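Local coordinates for protein L-iditol 2-dehydrogenase (Clostridium scindens, PDB 4OH1) that probably oxidises polyols such as L-iditol with NAD+, as a zinc-binding member of the medium-chain alcohol dehydrogenase family, at residues N101-C109 against V117-M127. Residues are numbered along the deposited sequence; the frame is centred on the assembly and turned at random.
Sequences NYAKYCGCC and VNLCSNMGYRM. With ZN (zinc ion), chain C.
C106, C109 and C120 converge on one zinc ion, with SG of C106 and SG of C109 each 2.4 Å from the metal; C112, on helix 110-113, supplies the fourth thiolate. This is the four-cysteine structural zinc lobe of zinc-containing alcohol dehydrogenases, distinct from the second zinc bound by H74, whose ring meets that of Y102 edge-to-face. Two sulfurs also take backbone N-H groups across the contact: N of S121 gives to SG of C109 at 3.4 Å, and N of C106 to SG of C120.

Beside the site, Y105 is worth following outward. Its CB touches V117 CB, and with CG anti to the carbonyl carbon (chi1 -47°) the ring spreads across that valine: V117 CB sits over its centre, 3.6 Å from the centroid, a CH-pi contact. CD1 and CE1 run along V117 O and the selenium of M123 (a selenomethionine), CE2 and CZ rest on V117 CG2, and OH receives a weak hydrogen bond from N101 ND2.

Further on, strands 103-104 and 124-125 pair antiparallel. K104 and G124 exchange both backbone bonds, and R126 N reaches Y102 O at 2.9 Å. Y102 and Y125 meet edge to edge, CE2 to CD1 3.9 Å.

With N-H donors directed at the thiolates, the negative charge gathered around zinc is probably eased, consistent with a structural metal clamping the two chain segments together.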
ATOM      1  N   ASN A 101      17.563 -21.115  -5.076  1.00 33.59           N
ATOM      2  CA  ASN A 101      16.223 -20.946  -5.562  1.00 35.49           C
ATOM      3  C   ASN A 101      16.061 -21.783  -6.837  1.00 36.16           C
ATOM      4  O   ASN A 101      16.724 -21.521  -7.803  1.00 35.17           O
ATOM      5  CB  ASN A 101      15.997 -19.462  -5.844  1.00 34.44           C
ATOM      6  CG  ASN A 101      14.623 -19.162  -6.383  1.00 36.79           C
ATOM      7  OD1 ASN A 101      13.751 -20.022  -6.459  1.00 37.86           O
ATOM      8  ND2 ASN A 101      14.410 -17.912  -6.746  1.00 38.82           N
ATOM      9  N   TYR A 102      15.166 -22.770  -6.831  1.00 33.52           N
ATOM     10  CA  TYR A 102      14.972 -23.670  -7.938  1.00 35.64           C
ATOM     11  C   TYR A 102      14.569 -22.904  -9.182  1.00 36.51           C
ATOM     12  O   TYR A 102      14.790 -23.380 -10.299  1.00 37.42           O
ATOM     13  CB  TYR A 102      13.883 -24.738  -7.603  1.00 39.44           C
ATOM     14  CG  TYR A 102      12.487 -24.133  -7.398  1.00 40.71           C
ATOM     15  CD1 TYR A 102      12.083 -23.658  -6.153  1.00 43.22           C
ATOM     16  CD2 TYR A 102      11.625 -23.971  -8.445  1.00 43.42           C
ATOM     17  CE1 TYR A 102      10.830 -23.070  -5.965  1.00 46.52           C
ATOM     18  CE2 TYR A 102      10.375 -23.375  -8.276  1.00 46.49           C
ATOM     19  CZ  TYR A 102       9.984 -22.935  -7.034  1.00 48.43           C
ATOM     20  OH  TYR A 102       8.761 -22.311  -6.862  1.00 53.43           O
ATOM     21  N   ALA A 103      13.934 -21.749  -9.018  1.00 36.49           N
ATOM     22  CA  ALA A 103      13.297 -21.071 -10.162  1.00 40.18           C
ATOM     23  C   ALA A 103      14.315 -20.186 -10.881  1.00 41.02           C
ATOM     24  O   ALA A 103      15.003 -19.422 -10.245  1.00 39.30           O
ATOM     25  CB  ALA A 103      12.108 -20.223  -9.675  1.00 42.92           C
ATOM     26  N   LYS A 104      14.399 -20.313 -12.205  1.00 43.44           N
ATOM     27  CA  LYS A 104      15.266 -19.498 -13.042  1.00 43.21           C
ATOM     28  C   LYS A 104      14.439 -18.517 -13.876  1.00 45.03           C
ATOM     29  O   LYS A 104      13.730 -18.910 -14.807  1.00 42.76           O
ATOM     30  CB  LYS A 104      16.081 -20.388 -13.972  1.00 45.06           C
ATOM     31  CG  LYS A 104      17.054 -19.627 -14.915  1.00 47.53           C
ATOM     32  CD  LYS A 104      17.989 -18.765 -14.138  1.00 47.83           C
ATOM     33  CE  LYS A 104      19.113 -18.233 -14.957  1.00 49.30           C
ATOM     34  NZ  LYS A 104      18.594 -17.347 -16.000  1.00 54.93           N
ATOM     35  N   TYR A 105      14.583 -17.232 -13.566  1.00 41.07           N
ATOM     36  CA  TYR A 105      13.875 -16.196 -14.303  1.00 44.15           C
ATOM     37  C   TYR A 105      14.661 -15.811 -15.576  1.00 45.52           C
ATOM     38  O   TYR A 105      15.881 -15.786 -15.554  1.00 46.61           O
ATOM     39  CB  TYR A 105      13.715 -14.974 -13.391  1.00 44.29           C
ATOM     40  CG  TYR A 105      13.233 -15.361 -12.016  1.00 42.72           C
ATOM     41  CD1 TYR A 105      12.080 -16.141 -11.863  1.00 43.52           C
ATOM     42  CD2 TYR A 105      13.925 -14.978 -10.874  1.00 42.35           C
ATOM     43  CE1 TYR A 105      11.627 -16.535 -10.605  1.00 46.87           C
ATOM     44  CE2 TYR A 105      13.471 -15.360  -9.587  1.00 41.55           C
ATOM     45  CZ  TYR A 105      12.312 -16.134  -9.472  1.00 43.70           C
ATOM     46  OH  TYR A 105      11.813 -16.530  -8.249  1.00 41.90           O
ATOM     47  N   CYS A 106      13.978 -15.502 -16.670  1.00 44.68           N
ATOM     48  CA  CYS A 106      14.682 -15.244 -17.928  1.00 44.15           C
ATOM     49  C   CYS A 106      15.164 -13.797 -17.996  1.00 46.89           C
ATOM     50  O   CYS A 106      16.073 -13.465 -18.771  1.00 51.02           O
ATOM     51  CB  CYS A 106      13.769 -15.551 -19.117  1.00 45.11           C
ATOM     52  SG  CYS A 106      12.597 -14.247 -19.481  1.00 45.58           S
ATOM     53  N   GLY A 107      14.525 -12.903 -17.246  1.00 46.51           N
ATOM     54  CA  GLY A 107      14.977 -11.523 -17.191  1.00 42.19           C
ATOM     55  C   GLY A 107      14.736 -10.769 -18.462  1.00 45.71           C
ATOM     56  O   GLY A 107      15.152  -9.616 -18.573  1.00 46.13           O
ATOM     57  N   CYS A 108      14.031 -11.368 -19.419  1.00 43.38           N
ATOM     58  CA  CYS A 108      13.784 -10.632 -20.650  1.00 48.51           C
ATOM     59  C   CYS A 108      12.435 -10.860 -21.290  1.00 46.52           C
ATOM     60  O   CYS A 108      12.280 -10.594 -22.464  1.00 53.61           O
ATOM     61  CB  CYS A 108      14.940 -10.827 -21.668  1.00 54.05           C
ATOM     62  SG  CYS A 108      15.218 -12.504 -22.144  1.00 57.39           S
ATOM     63  N   CYS A 109      11.468 -11.283 -20.497  1.00 46.79           N
ATOM     64  CA  CYS A 109      10.045 -11.248 -20.847  1.00 49.24           C
ATOM     65  C   CYS A 109       9.324 -10.083 -20.086  1.00 50.83           C
ATOM     66  O   CYS A 109       9.906  -9.402 -19.176  1.00 49.89           O
ATOM     67  CB  CYS A 109       9.372 -12.603 -20.500  1.00 46.69           C
ATOM     68  SG  CYS A 109       9.020 -12.819 -18.708  1.00 45.97           S
ATOM     69  N   VAL A 117       8.653 -11.707 -11.462  1.00 39.92           N
ATOM     70  CA  VAL A 117       9.479 -12.798 -11.968  1.00 40.73           C
ATOM     71  C   VAL A 117       8.848 -14.164 -11.655  1.00 42.25           C
ATOM     72  O   VAL A 117       9.093 -15.112 -12.360  1.00 42.19           O
ATOM     73  CB  VAL A 117      10.954 -12.721 -11.417  1.00 40.15           C
ATOM     74  CG1 VAL A 117      11.767 -11.554 -12.054  1.00 38.25           C
ATOM     75  CG2 VAL A 117      10.986 -12.613  -9.909  1.00 39.40           C
ATOM     76  N   ASN A 118       8.047 -14.258 -10.591  1.00 39.61           N
ATOM     77  CA  ASN A 118       7.264 -15.464 -10.307  1.00 39.61           C
ATOM     78  C   ASN A 118       6.205 -15.811 -11.342  1.00 46.58           C
ATOM     79  O   ASN A 118       5.669 -16.927 -11.301  1.00 50.14           O
ATOM     80  CB  ASN A 118       6.602 -15.353  -8.946  1.00 43.55           C
ATOM     81  CG  ASN A 118       5.578 -14.197  -8.879  1.00 45.66           C
ATOM     82  OD1 ASN A 118       5.886 -13.047  -9.245  1.00 42.28           O
ATOM     83  ND2 ASN A 118       4.341 -14.523  -8.462  1.00 44.88           N
ATOM     84  N   LEU A 119       5.920 -14.863 -12.255  1.00 43.48           N
ATOM     85  CA  LEU A 119       5.049 -15.075 -13.406  1.00 44.66           C
ATOM     86  C   LEU A 119       5.880 -15.115 -14.664  1.00 44.93           C
ATOM     87  O   LEU A 119       5.356 -14.905 -15.750  1.00 44.53           O
ATOM     88  CB  LEU A 119       3.981 -13.938 -13.541  1.00 45.83           C
ATOM     89  CG  LEU A 119       3.215 -13.580 -12.263  1.00 46.55           C
ATOM     90  CD1 LEU A 119       2.330 -12.373 -12.503  1.00 47.26           C
ATOM     91  CD2 LEU A 119       2.410 -14.791 -11.764  1.00 47.06           C
ATOM     92  N   CYS A 120       7.176 -15.370 -14.547  1.00 43.39           N
ATOM     93  CA  CYS A 120       8.059 -15.399 -15.748  1.00 46.76           C
ATOM     94  C   CYS A 120       7.464 -16.263 -16.875  1.00 46.96           C
ATOM     95  O   CYS A 120       7.098 -17.414 -16.635  1.00 44.85           O
ATOM     96  CB  CYS A 120       9.506 -15.895 -15.409  1.00 41.81           C
ATOM     97  SG  CYS A 120      10.500 -16.207 -16.918  1.00 44.47           S
ATOM     98  N   SER A 121       7.402 -15.722 -18.092  1.00 49.11           N
ATOM     99  CA  SER A 121       6.980 -16.530 -19.282  1.00 54.25           C
ATOM    100  C   SER A 121       7.902 -17.619 -19.776  1.00 52.51           C
ATOM    101  O   SER A 121       7.454 -18.480 -20.494  1.00 53.55           O
ATOM    102  CB  SER A 121       6.809 -15.642 -20.512  1.00 58.45           C
ATOM    103  OG  SER A 121       5.902 -14.640 -20.229  1.00 61.16           O
ATOM    104  N   ASN A 122       9.202 -17.499 -19.537  1.00 54.44           N
ATOM    105  CA  ASN A 122      10.162 -18.526 -19.947  1.00 52.88           C
ATOM    106  C   ASN A 122      10.791 -19.159 -18.724  1.00 51.03           C
ATOM    107  O   ASN A 122      12.009 -19.364 -18.651  1.00 49.70           O
ATOM    108  CB  ASN A 122      11.258 -17.932 -20.801  1.00 58.80           C
ATOM    109  CG  ASN A 122      10.712 -17.164 -21.947  1.00 62.39           C
ATOM    110  OD1 ASN A 122      11.035 -16.004 -22.152  1.00 66.67           O
ATOM    111  ND2 ASN A 122       9.811 -17.780 -22.662  1.00 65.65           N
HETATM  112  N   MSE A 123       9.940 -19.482 -17.777  1.00 48.59           N
HETATM  113  CA  MSE A 123      10.389 -19.922 -16.481  1.00 52.25           C
HETATM  114  C   MSE A 123      11.222 -21.193 -16.631  1.00 52.27           C
HETATM  115  O   MSE A 123      10.831 -22.077 -17.347  1.00 57.51           O
HETATM  116  CB  MSE A 123       9.169 -20.193 -15.616  1.00 51.48           C
HETATM  117  CG  MSE A 123       9.535 -20.639 -14.200  1.00 59.67           C
HETATM  118 SE   MSE A 123      10.145 -19.134 -13.093  0.75 60.48          SE
HETATM  119  CE  MSE A 123       8.315 -18.480 -12.681  1.00 58.42           C
ATOM    120  N   GLY A 124      12.376 -21.253 -15.990  1.00 53.37           N
ATOM    121  CA  GLY A 124      13.182 -22.479 -15.902  1.00 51.34           C
ATOM    122  C   GLY A 124      13.026 -23.021 -14.484  1.00 53.72           C
ATOM    123  O   GLY A 124      12.762 -22.238 -13.551  1.00 52.87           O
ATOM    124  N   TYR A 125      13.120 -24.352 -14.319  1.00 52.47           N
ATOM    125  CA  TYR A 125      13.065 -24.997 -13.001  1.00 51.22           C
ATOM    126  C   TYR A 125      14.222 -25.960 -12.849  1.00 51.26           C
ATOM    127  O   TYR A 125      14.358 -26.849 -13.649  1.00 54.28           O
ATOM    128  CB  TYR A 125      11.769 -25.776 -12.830  1.00 52.51           C
ATOM    129  CG  TYR A 125      10.495 -24.989 -13.078  1.00 54.41           C
ATOM    130  CD1 TYR A 125       9.885 -24.303 -12.055  1.00 53.15           C
ATOM    131  CD2 TYR A 125       9.897 -24.952 -14.338  1.00 56.43           C
ATOM    132  CE1 TYR A 125       8.714 -23.571 -12.245  1.00 56.19           C
ATOM    133  CE2 TYR A 125       8.718 -24.211 -14.552  1.00 60.03           C
ATOM    134  CZ  TYR A 125       8.131 -23.536 -13.482  1.00 62.71           C
ATOM    135  OH  TYR A 125       6.974 -22.825 -13.639  1.00 63.69           O
ATOM    136  N   ARG A 126      15.066 -25.783 -11.843  1.00 50.01           N
ATOM    137  CA  ARG A 126      16.185 -26.693 -11.631  1.00 52.23           C
ATOM    138  C   ARG A 126      15.841 -27.504 -10.384  1.00 51.72           C
ATOM    139  O   ARG A 126      15.918 -26.994  -9.261  1.00 45.30           O
ATOM    140  CB  ARG A 126      17.507 -25.950 -11.431  1.00 59.18           C
ATOM    141  CG  ARG A 126      17.828 -24.868 -12.476  1.00 65.99           C
ATOM    142  CD  ARG A 126      18.322 -25.407 -13.838  1.00 71.98           C
ATOM    143  NE  ARG A 126      19.522 -26.268 -13.746  1.00 86.86           N
ATOM    144  CZ  ARG A 126      20.822 -25.906 -13.879  1.00 88.36           C
ATOM    145  NH1 ARG A 126      21.241 -24.658 -14.109  1.00 79.53           N
ATOM    146  NH2 ARG A 126      21.753 -26.843 -13.770  1.00 90.68           N
HETATM  147  N   MSE A 127      15.415 -28.751 -10.606  1.00 48.18           N
HETATM  148  CA  MSE A 127      14.901 -29.594  -9.558  1.00 47.83           C
HETATM  149  C   MSE A 127      15.895 -30.740  -9.373  1.00 44.96           C
HETATM  150  O   MSE A 127      15.658 -31.816  -9.853  1.00 46.09           O
HETATM  151  CB  MSE A 127      13.517 -30.175  -9.923  1.00 49.46           C
HETATM  152  CG  MSE A 127      12.457 -29.225 -10.451  1.00 52.34           C
HETATM  153 SE   MSE A 127      12.145 -27.719  -9.258  0.75 56.28          SE
HETATM  154  CE  MSE A 127      10.230 -27.249  -9.584  1.00 73.20           C
TER
HETATM  155 ZN    ZN C 402      10.906 -13.975 -17.836  1.00 47.10          ZN
HETATM  156  O   HOH W   1      14.573 -18.613 -17.432  1.00 50.26           O